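Local atomic coordinates of periplasmic binding protein/LacI transcriptional regulator (PDB entry 4KQC), a protein that probably binds a carbohydrate as the solute-binding component of an ABC transporter. Residues A227-G230 against I235-D238. Numbering follows the deposited sequence.
Sequences AEAG and IVGD
V236 does most of the touching here: its side chain points at the backbone of A227-A229 and divides its two methyls between them. V236 CG1, set anti to the backbone N (chi1 177°), lies against A229, 3.6 Å from A229 CA and 3.7 Å from A229 CB. The other methyl comes down on the peptide between A227 and E228, with V236 CG2 3.2 Å from A227 O and 3.4 Å from A227 C, a close fit of a methyl on a carbonyl. An alanine here would lose both methyls and would probably open a gap over that peptide, leaving A229 CB without its apolar partner. One step back along the chain, I235 meets A227 side by side: I235 CG1, turned between the backbone N and the carbonyl carbon (chi1 62°), stands 3.9 Å from A227 CB, and CD1 carries on past the same methyl. At the far end a water links the two backbones, donating to V236 O at 2.8 Å and accepting from G230 N at 3.0 Å. I235-D238 is a type II beta turn with G237 at positive phi, closed by a weak bond from D238 N to I235 O. T234 OG1, bonded to both E228 O and V236 N, pins the two segments nearby, while D238 is tied to Y224, G203 and K204. I235 is buried, in contact with Y224 and L245, whereas E228 and A229 lie at the exposed surface of the molecule. Both segments belong to the long surface loop between helix 214-223 and strand 246-250, the latter in the mixed sheet of one lobe.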
loop_
_atom_site.group_PDB
_atom_site.type_symbol
_atom_site.label_atom_id
_atom_site.label_comp_id
_atom_site.label_asym_id
_atom_site.label_seq_id
_atom_site.Cartn_x
_atom_site.Cartn_y
_atom_site.Cartn_z
ATOM N N ALA A 227 -12.266 -15.228 -15.292
ATOM C CA ALA A 227 -11.098 -15.505 -16.139
ATOM C C ALA A 227 -11.344 -16.766 -16.990
ATOM O O ALA A 227 -10.393 -17.457 -17.414
ATOM C CB ALA A 227 -9.822 -15.624 -15.347
ATOM N N GLU A 228 -12.600 -16.955 -17.322
ATOM C CA GLU A 228 -13.037 -17.985 -18.281
ATOM C C GLU A 228 -13.373 -17.468 -19.664
ATOM O O GLU A 228 -14.049 -16.458 -19.837
ATOM C CB GLU A 228 -14.219 -18.752 -17.707
ATOM C CG GLU A 228 -14.785 -19.874 -18.577
ATOM C CD GLU A 228 -13.844 -21.029 -18.879
ATOM O OE1 GLU A 228 -12.818 -21.190 -18.182
ATOM O OE2 GLU A 228 -14.223 -21.854 -19.797
ATOM N N ALA A 229 -12.918 -18.181 -20.701
ATOM C CA ALA A 229 -13.252 -17.800 -22.048
ATOM C C ALA A 229 -14.740 -17.859 -22.270
ATOM O O ALA A 229 -15.400 -18.825 -21.855
ATOM C CB ALA A 229 -12.544 -18.700 -23.052
ATOM N N GLY A 230 -15.261 -16.803 -22.886
ATOM C CA GLY A 230 -16.679 -16.724 -23.267
ATOM C C GLY A 230 -17.588 -16.304 -22.133
ATOM O O GLY A 230 -18.792 -16.099 -22.336
ATOM N N ILE A 235 -11.820 -11.381 -18.254
ATOM C CA ILE A 235 -10.527 -10.832 -18.747
ATOM C C ILE A 235 -10.043 -11.524 -20.011
ATOM O O ILE A 235 -9.150 -11.006 -20.698
ATOM C CB ILE A 235 -9.396 -10.841 -17.668
ATOM C CG1 ILE A 235 -9.069 -12.251 -17.218
ATOM C CG2 ILE A 235 -9.796 -10.013 -16.470
ATOM C CD1 ILE A 235 -7.661 -12.473 -16.694
ATOM N N VAL A 236 -10.664 -12.649 -20.357
ATOM C CA VAL A 236 -10.172 -13.490 -21.440
ATOM C C VAL A 236 -10.571 -12.876 -22.770
ATOM O O VAL A 236 -11.728 -12.594 -23.010
ATOM C CB VAL A 236 -10.691 -14.954 -21.312
ATOM C CG1 VAL A 236 -10.240 -15.817 -22.483
ATOM C CG2 VAL A 236 -10.225 -15.579 -20.023
ATOM N N GLY A 237 -9.587 -12.614 -23.612
ATOM C CA GLY A 237 -9.818 -12.031 -24.908
ATOM C C GLY A 237 -10.098 -10.541 -24.899
ATOM O O GLY A 237 -10.411 -9.985 -25.949
ATOM N N ASP A 238 -9.969 -9.881 -23.741
ATOM C CA ASP A 238 -10.359 -8.468 -23.642
ATOM C C ASP A 238 -9.217 -7.498 -23.634
ATOM O O ASP A 238 -9.438 -6.306 -23.484
ATOM C CB ASP A 238 -11.275 -8.166 -22.455
ATOM C CG ASP A 238 -12.138 -6.909 -22.679
ATOM O OD1 ASP A 238 -12.557 -6.639 -23.839
ATOM O OD2 ASP A 238 -12.478 -6.210 -21.706
HETATM O O HOH W 1 -13.583 -14.480 -23.845
#